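Local coordinates for protein mannose-6-phosphate isomerase (Helicobacter pylori, PDB 2QH5) that probably transfers GMP from GTP to alpha-D-mannose 1-phosphate to make GDP-mannose, this chain being the N-terminal nucleotidyltransferase part of a type 2 mannose-6-phosphate isomerase, at residues 90-95 with 211-216; 199-204 with 248-253. All blocks are in the same frame, centred on the assembly; numbering follows the deposited sequence.

Overall arrangement
Contacts 1 and 2 lie on the same side of the chain's centre in the nucleotidyltransferase domain, their centres about 12 Å apart and each about 14 Å from the centre of the chain. Helix 195-205 leads into helix 207-216, so one segment of each contact comes from successive helices, and the segments of the two contacts alternate along the chain. The contacts also touch directly: Ala95 CB of contact 1 lies 3.6 Å from Leu202 CD2 of contact 2, and Ala91 CB is 3.9 Å from Ala249 CB. Helix 90-99 thereby packs against helices from both contacts. No nucleotide or sugar marks the active site here, and both contacts are structural packing within the domain.

Contact 1. Residues 90-95 with 211-216; sequences TANAIA and KGCERA
Cys213 projects from helix 207-216 toward helix 90-99, and its sulfur packs against two residues one helical turn apart, Asn92 and Ala95. The approach is tight for a helix pair: the CA atoms of Asn92 and Cys213 are 6.5 Å apart. The amide oxygen of Asn92 comes closest, OD1 lying 3.4 Å from Cys213 SG in a close polar contact. The methyl CB of Ala95 also packs on the same sulfur, 3.8 Å from Cys213 SG, while Cys213 CB stands 4.2 Å from that methyl. Small residues suit both helices here: alanine brings little more than its methyl to the interface, and cysteine reaches across with a single compact, polarisable atom.

These helices belong to the GT-A-type nucleotidyltransferase fold, in which helices pack around a mixed central sheet; helix 90-99 is itself the connection between the parallel strands 78-84 and 106-111. Asn92 adds a polar element to this buried packing. Its CG stands anti to the carbonyl carbon (chi1 -63°), and the amide is turned so that OD1 faces the sulfur while ND2 is used elsewhere. That nitrogen donates two bonds that fix the amide's rotation, one to Lys88 O at the start of its own helix and one to Glu242 O, which joins it to the chain before helix 246-251.

Packing gives way to solvent on the far side of helix 207-216. Lys211 and Arg215 are exposed and extend from the helix without meeting 90-95, their long charged chains suited to water; Arg215 makes a long, weak ion pair with Asp240. Glu214 also points away from helix 90-99 and is partly exposed. By contrast, Ala95 continues the apolar packing on its own helix by touching Phe198 of helix 195-205.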
ATOM      1  N   THR A  90      -4.713  -0.746  -7.095  1.00 63.07           N
ATOM      2  CA  THR A  90      -3.843  -0.005  -6.160  1.00 55.24           C
ATOM      3  C   THR A  90      -3.345   1.361  -6.628  1.00 50.31           C
ATOM      4  O   THR A  90      -3.286   2.292  -5.830  1.00 52.87           O
ATOM      5  CB  THR A  90      -2.655  -0.854  -5.703  1.00 54.10           C
ATOM      6  OG1 THR A  90      -1.938  -1.333  -6.850  1.00 57.73           O
ATOM      7  CG2 THR A  90      -3.146  -2.043  -4.877  1.00 56.84           C
ATOM      8  N   ALA A  91      -3.011   1.500  -7.908  1.00 45.21           N
ATOM      9  CA  ALA A  91      -2.539   2.793  -8.420  1.00 46.01           C
ATOM     10  C   ALA A  91      -3.552   3.905  -8.168  1.00 48.97           C
ATOM     11  O   ALA A  91      -3.181   5.038  -7.848  1.00 52.55           O
ATOM     12  CB  ALA A  91      -2.193   2.708  -9.907  1.00 44.69           C
ATOM     13  N   ASN A  92      -4.832   3.567  -8.304  1.00 49.14           N
ATOM     14  CA  ASN A  92      -5.911   4.513  -8.082  1.00 45.85           C
ATOM     15  C   ASN A  92      -6.191   4.714  -6.599  1.00 43.99           C
ATOM     16  O   ASN A  92      -6.453   5.826  -6.176  1.00 45.91           O
ATOM     17  CB  ASN A  92      -7.172   4.086  -8.844  1.00 48.24           C
ATOM     18  CG  ASN A  92      -6.970   4.081 -10.367  1.00 51.32           C
ATOM     19  OD1 ASN A  92      -6.713   5.121 -10.979  1.00 50.94           O
ATOM     20  ND2 ASN A  92      -7.080   2.904 -10.977  1.00 50.05           N
ATOM     21  N   ALA A  93      -6.109   3.650  -5.807  1.00 43.02           N
ATOM     22  CA  ALA A  93      -6.368   3.759  -4.372  1.00 42.91           C
ATOM     23  C   ALA A  93      -5.274   4.570  -3.696  1.00 48.62           C
ATOM     24  O   ALA A  93      -5.557   5.368  -2.800  1.00 50.13           O
ATOM     25  CB  ALA A  93      -6.475   2.400  -3.741  1.00 44.56           C
ATOM     26  N   ILE A  94      -4.035   4.378  -4.153  1.00 48.49           N
ATOM     27  CA  ILE A  94      -2.888   5.106  -3.620  1.00 44.26           C
ATOM     28  C   ILE A  94      -2.891   6.571  -4.052  1.00 45.20           C
ATOM     29  O   ILE A  94      -2.744   7.456  -3.205  1.00 44.68           O
ATOM     30  CB  ILE A  94      -1.547   4.409  -3.942  1.00 47.29           C
ATOM     31  CG1 ILE A  94      -1.526   3.010  -3.313  1.00 45.28           C
ATOM     32  CG2 ILE A  94      -0.379   5.204  -3.386  1.00 45.55           C
ATOM     33  CD1 ILE A  94      -0.460   2.096  -3.872  1.00 49.27           C
ATOM     34  N   ALA A  95      -3.090   6.831  -5.345  1.00 40.86           N
ATOM     35  CA  ALA A  95      -3.173   8.213  -5.839  1.00 39.60           C
ATOM     36  C   ALA A  95      -4.268   9.025  -5.162  1.00 41.97           C
ATOM     37  O   ALA A  95      -4.063  10.204  -4.855  1.00 47.63           O
ATOM     38  CB  ALA A  95      -3.353   8.244  -7.332  1.00 40.69           C
ATOM     39  N   LYS A 211      -4.515  12.144 -13.833  1.00 62.98           N
ATOM     40  CA  LYS A 211      -5.592  12.979 -14.371  1.00 63.23           C
ATOM     41  C   LYS A 211      -6.959  12.448 -13.955  1.00 61.34           C
ATOM     42  O   LYS A 211      -7.773  13.184 -13.398  1.00 59.03           O
ATOM     43  CB  LYS A 211      -5.503  13.019 -15.902  1.00 66.92           C
ATOM     44  CG  LYS A 211      -6.118  14.242 -16.557  1.00 74.22           C
ATOM     45  CD  LYS A 211      -5.232  15.475 -16.377  1.00 86.53           C
ATOM     46  CE  LYS A 211      -5.973  16.750 -16.761  1.00 89.73           C
ATOM     47  NZ  LYS A 211      -5.287  17.959 -16.237  1.00 91.10           N
ATOM     48  N   GLY A 212      -7.188  11.163 -14.220  1.00 58.89           N
ATOM     49  CA  GLY A 212      -8.435  10.488 -13.865  1.00 57.61           C
ATOM     50  C   GLY A 212      -8.741  10.489 -12.379  1.00 59.46           C
ATOM     51  O   GLY A 212      -9.900  10.633 -11.978  1.00 60.87           O
ATOM     52  N   CYS A 213      -7.705  10.325 -11.560  1.00 53.83           N
ATOM     53  CA  CYS A 213      -7.860  10.409 -10.109  1.00 54.36           C
ATOM     54  C   CYS A 213      -8.152  11.835  -9.642  1.00 53.52           C
ATOM     55  O   CYS A 213      -8.912  12.026  -8.701  1.00 59.93           O
ATOM     56  CB  CYS A 213      -6.625   9.860  -9.395  1.00 50.43           C
ATOM     57  SG  CYS A 213      -6.616   8.082  -9.250  1.00 48.71           S
ATOM     58  N   GLU A 214      -7.550  12.821 -10.307  1.00 54.80           N
ATOM     59  CA  GLU A 214      -7.752  14.237  -9.981  1.00 63.92           C
ATOM     60  C   GLU A 214      -9.199  14.694 -10.177  1.00 65.46           C
ATOM     61  O   GLU A 214      -9.723  15.458  -9.366  1.00 67.03           O
ATOM     62  CB  GLU A 214      -6.809  15.130 -10.799  1.00 62.64           C
ATOM     63  CG  GLU A 214      -5.388  15.262 -10.233  1.00 66.57           C
ATOM     64  CD  GLU A 214      -4.416  15.951 -11.196  1.00 71.10           C
ATOM     65  OE1 GLU A 214      -4.614  15.860 -12.433  1.00 74.13           O
ATOM     66  OE2 GLU A 214      -3.450  16.587 -10.711  1.00 71.59           O
ATOM     67  N   ARG A 215      -9.836  14.229 -11.249  1.00 67.21           N
ATOM     68  CA  ARG A 215     -11.241  14.557 -11.499  1.00 73.86           C
ATOM     69  C   ARG A 215     -12.201  13.699 -10.675  1.00 69.48           C
ATOM     70  O   ARG A 215     -13.292  14.145 -10.341  1.00 73.54           O
ATOM     71  CB  ARG A 215     -11.593  14.480 -12.992  1.00 74.63           C
ATOM     72  CG  ARG A 215     -11.176  13.189 -13.681  1.00 86.40           C
ATOM     73  CD  ARG A 215     -11.928  12.966 -14.990  1.00 88.68           C
ATOM     74  NE  ARG A 215     -13.206  12.293 -14.760  1.00108.62           N
ATOM     75  CZ  ARG A 215     -14.394  12.898 -14.767  1.00114.39           C
ATOM     76  NH1 ARG A 215     -14.484  14.203 -15.005  1.00115.64           N
ATOM     77  NH2 ARG A 215     -15.496  12.191 -14.540  1.00114.85           N
ATOM     78  N   ALA A 216     -11.801  12.469 -10.360  1.00 67.72           N
ATOM     79  CA  ALA A 216     -12.609  11.603  -9.506  1.00 62.40           C
ATOM     80  C   ALA A 216     -12.663  12.195  -8.100  1.00 61.24           C
ATOM     81  O   ALA A 216     -13.726  12.281  -7.494  1.00 64.15           O
ATOM     82  CB  ALA A 216     -12.047  10.197  -9.479  1.00 59.27           C
TER

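Contact 2. Residues 199-204 with 248-253; sequences LDELKK and IALMQQ
Leu250 swings its CG opposite its own backbone nitrogen (chi1 -179°), which sends CD1 across to the backbone of helix 195-205, whereas Glu201 bends at chi2 (-65°) and carries its carboxylate toward Lys204 and Ser254. The CD1 methyl of Leu250 thus lies on the carbonyl oxygen O of Glu201 at 3.5 Å and on Glu201 CB at 3.7 Å. A branched leucine suits this place because one methyl can lie against both the first carbon of a side chain and the peptide group behind it. Leu202 widens the apolar patch more loosely, its CD1 standing 4.4 Å from Leu250 CB.

The carboxylate of Glu201 is held from two directions. OE1 receives Lys204 NZ at 2.9 Å in a salt bridge one turn along the same helix, with the nitrogen arriving nearly in line with the C-O bond. OE2 hydrogen-bonds to the hydroxyl of Ser254, just beyond 248-253, and a long, weak ion pair with Lys256 adds to the positive surroundings. Together these partners would favour the charged form of a largely buried acid. Glutamate is well matched to its position, since its aliphatic base packs on leucine while its end joins the helix to the chain following 246-251.

This is helix-helix packing within the GT-A-type nucleotidyltransferase domain, with Leu250 projecting from a wider pi-type turn at 248-251. Leu250 also touches Phe198 and His205 of helix 195-205. Leu202 and Ala249 both face helix 90-99 as well, and Leu199 packs on Leu210 of helix 207-216, while Met251 and Gln252 lie against Phe166 of strand 165-168.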
ATOM      1  N   LEU A 199       2.995  11.837  -6.134  1.00 47.74           N
ATOM      2  CA  LEU A 199       2.139  12.462  -7.137  1.00 47.86           C
ATOM      3  C   LEU A 199       2.930  13.066  -8.293  1.00 51.11           C
ATOM      4  O   LEU A 199       2.412  13.178  -9.408  1.00 52.99           O
ATOM      5  CB  LEU A 199       1.210  13.501  -6.497  1.00 49.84           C
ATOM      6  CG  LEU A 199       0.197  12.921  -5.500  1.00 44.68           C
ATOM      7  CD1 LEU A 199      -0.454  14.014  -4.665  1.00 37.16           C
ATOM      8  CD2 LEU A 199      -0.855  12.057  -6.197  1.00 34.41           C
ATOM      9  N   ASP A 200       4.179  13.448  -8.030  1.00 54.56           N
ATOM     10  CA  ASP A 200       5.062  13.976  -9.071  1.00 52.40           C
ATOM     11  C   ASP A 200       5.533  12.856  -9.985  1.00 51.66           C
ATOM     12  O   ASP A 200       5.569  13.015 -11.206  1.00 53.21           O
ATOM     13  CB  ASP A 200       6.263  14.688  -8.456  1.00 53.93           C
ATOM     14  CG  ASP A 200       5.910  16.050  -7.891  1.00 65.66           C
ATOM     15  OD1 ASP A 200       6.782  16.670  -7.238  1.00 70.99           O
ATOM     16  OD2 ASP A 200       4.763  16.504  -8.094  1.00 74.43           O
ATOM     17  N   GLU A 201       5.889  11.723  -9.386  1.00 47.03           N
ATOM     18  CA  GLU A 201       6.304  10.546 -10.143  1.00 46.14           C
ATOM     19  C   GLU A 201       5.165   9.991 -10.976  1.00 48.73           C
ATOM     20  O   GLU A 201       5.381   9.534 -12.099  1.00 49.42           O
ATOM     21  CB  GLU A 201       6.839   9.460  -9.212  1.00 45.22           C
ATOM     22  CG  GLU A 201       8.270   9.700  -8.737  1.00 57.02           C
ATOM     23  CD  GLU A 201       9.274   9.656  -9.874  1.00 66.31           C
ATOM     24  OE1 GLU A 201       9.817  10.735 -10.206  1.00 64.90           O
ATOM     25  OE2 GLU A 201       9.506   8.554 -10.445  1.00 65.29           O
ATOM     26  N   LEU A 202       3.953  10.037 -10.429  1.00 50.23           N
ATOM     27  CA  LEU A 202       2.780   9.604 -11.178  1.00 53.03           C
ATOM     28  C   LEU A 202       2.512  10.557 -12.343  1.00 52.23           C
ATOM     29  O   LEU A 202       2.166  10.110 -13.423  1.00 52.57           O
ATOM     30  CB  LEU A 202       1.549   9.469 -10.275  1.00 51.27           C
ATOM     31  CG  LEU A 202       0.422   8.520 -10.719  1.00 40.77           C
ATOM     32  CD1 LEU A 202       0.887   7.093 -10.971  1.00 46.14           C
ATOM     33  CD2 LEU A 202      -0.630   8.502  -9.657  1.00 43.44           C
ATOM     34  N   LYS A 203       2.698  11.860 -12.136  1.00 54.06           N
ATOM     35  CA  LYS A 203       2.545  12.822 -13.231  1.00 59.85           C
ATOM     36  C   LYS A 203       3.469  12.481 -14.402  1.00 63.93           C
ATOM     37  O   LYS A 203       3.022  12.412 -15.549  1.00 63.69           O
ATOM     38  CB  LYS A 203       2.802  14.250 -12.750  1.00 60.58           C
ATOM     39  CG  LYS A 203       2.177  15.323 -13.635  1.00 69.43           C
ATOM     40  CD  LYS A 203       2.110  16.659 -12.895  1.00 84.81           C
ATOM     41  CE  LYS A 203       1.577  17.776 -13.789  1.00 94.34           C
ATOM     42  NZ  LYS A 203       2.636  18.310 -14.708  1.00101.96           N
ATOM     43  N   LYS A 204       4.744  12.247 -14.093  1.00 67.40           N
ATOM     44  CA  LYS A 204       5.750  11.874 -15.081  1.00 69.10           C
ATOM     45  C   LYS A 204       5.419  10.594 -15.840  1.00 68.39           C
ATOM     46  O   LYS A 204       5.532  10.549 -17.064  1.00 70.21           O
ATOM     47  CB  LYS A 204       7.121  11.697 -14.420  1.00 74.62           C
ATOM     48  CG  LYS A 204       7.885  12.990 -14.151  1.00 87.76           C
ATOM     49  CD  LYS A 204       9.400  12.827 -14.394  1.00 95.51           C
ATOM     50  CE  LYS A 204      10.131  12.150 -13.232  1.00 98.76           C
ATOM     51  NZ  LYS A 204      10.170  12.988 -11.993  1.00 98.09           N
ATOM     52  N   ILE A 248       2.551  -1.696 -12.152  1.00 60.98           N
ATOM     53  CA  ILE A 248       2.536  -1.510 -13.602  1.00 61.04           C
ATOM     54  C   ILE A 248       2.605  -0.024 -13.956  1.00 60.90           C
ATOM     55  O   ILE A 248       3.394   0.384 -14.813  1.00 59.60           O
ATOM     56  CB  ILE A 248       1.292  -2.188 -14.240  1.00 63.47           C
ATOM     57  CG1 ILE A 248       1.416  -3.714 -14.147  1.00 63.75           C
ATOM     58  CG2 ILE A 248       1.106  -1.756 -15.695  1.00 64.06           C
ATOM     59  CD1 ILE A 248       0.097  -4.466 -14.269  1.00 74.79           C
ATOM     60  N   ALA A 249       1.792   0.776 -13.266  1.00 64.12           N
ATOM     61  CA  ALA A 249       1.672   2.217 -13.518  1.00 62.08           C
ATOM     62  C   ALA A 249       2.957   2.998 -13.294  1.00 62.63           C
ATOM     63  O   ALA A 249       3.284   3.910 -14.064  1.00 63.76           O
ATOM     64  CB  ALA A 249       0.560   2.813 -12.656  1.00 60.33           C
ATOM     65  N   LEU A 250       3.679   2.643 -12.238  1.00 61.29           N
ATOM     66  CA  LEU A 250       4.739   3.509 -11.744  1.00 61.28           C
ATOM     67  C   LEU A 250       6.047   2.796 -11.437  1.00 60.61           C
ATOM     68  O   LEU A 250       7.115   3.249 -11.853  1.00 57.50           O
ATOM     69  CB  LEU A 250       4.249   4.258 -10.504  1.00 60.82           C
ATOM     70  CG  LEU A 250       5.184   5.255  -9.828  1.00 58.48           C
ATOM     71  CD1 LEU A 250       5.642   6.341 -10.796  1.00 61.90           C
ATOM     72  CD2 LEU A 250       4.477   5.852  -8.627  1.00 55.21           C
ATOM     73  N   MET A 251       5.957   1.687 -10.712  1.00 59.77           N
ATOM     74  CA  MET A 251       7.149   1.005 -10.219  1.00 62.88           C
ATOM     75  C   MET A 251       8.002   0.382 -11.329  1.00 63.10           C
ATOM     76  O   MET A 251       9.188   0.158 -11.144  1.00 68.52           O
ATOM     77  CB  MET A 251       6.786  -0.033  -9.150  1.00 60.70           C
ATOM     78  CG  MET A 251       5.989   0.529  -7.981  1.00 58.14           C
ATOM     79  SD  MET A 251       6.887   1.785  -7.048  1.00 61.67           S
ATOM     80  CE  MET A 251       5.589   2.544  -6.088  1.00 61.73           C
ATOM     81  N   GLN A 252       7.415   0.128 -12.491  1.00 63.94           N
ATOM     82  CA  GLN A 252       8.195  -0.393 -13.614  1.00 64.01           C
ATOM     83  C   GLN A 252       8.866   0.716 -14.438  1.00 65.91           C
ATOM     84  O   GLN A 252       9.582   0.435 -15.403  1.00 65.52           O
ATOM     85  CB  GLN A 252       7.330  -1.277 -14.516  1.00 61.76           C
ATOM     86  CG  GLN A 252       7.051  -2.654 -13.939  1.00 64.74           C
ATOM     87  CD  GLN A 252       6.539  -3.638 -14.976  1.00 74.29           C
ATOM     88  OE1 GLN A 252       6.569  -4.849 -14.759  1.00 83.03           O
ATOM     89  NE2 GLN A 252       6.066  -3.122 -16.110  1.00 77.72           N
ATOM     90  N   GLN A 253       8.645   1.971 -14.056  1.00 66.01           N
ATOM     91  CA  GLN A 253       9.145   3.092 -14.846  1.00 65.36           C
ATOM     92  C   GLN A 253       9.849   4.156 -14.036  1.00 63.64           C
ATOM     93  O   GLN A 253      10.531   5.009 -14.604  1.00 66.88           O
ATOM     94  CB  GLN A 253       8.006   3.735 -15.628  1.00 69.49           C
ATOM     95  CG  GLN A 253       7.707   3.031 -16.922  1.00 78.56           C
ATOM     96  CD  GLN A 253       6.253   2.686 -17.042  1.00 88.79           C
ATOM     97  OE1 GLN A 253       5.897   1.516 -17.177  1.00 97.70           O
ATOM     98  NE2 GLN A 253       5.394   3.698 -16.969  1.00 90.75           N
TER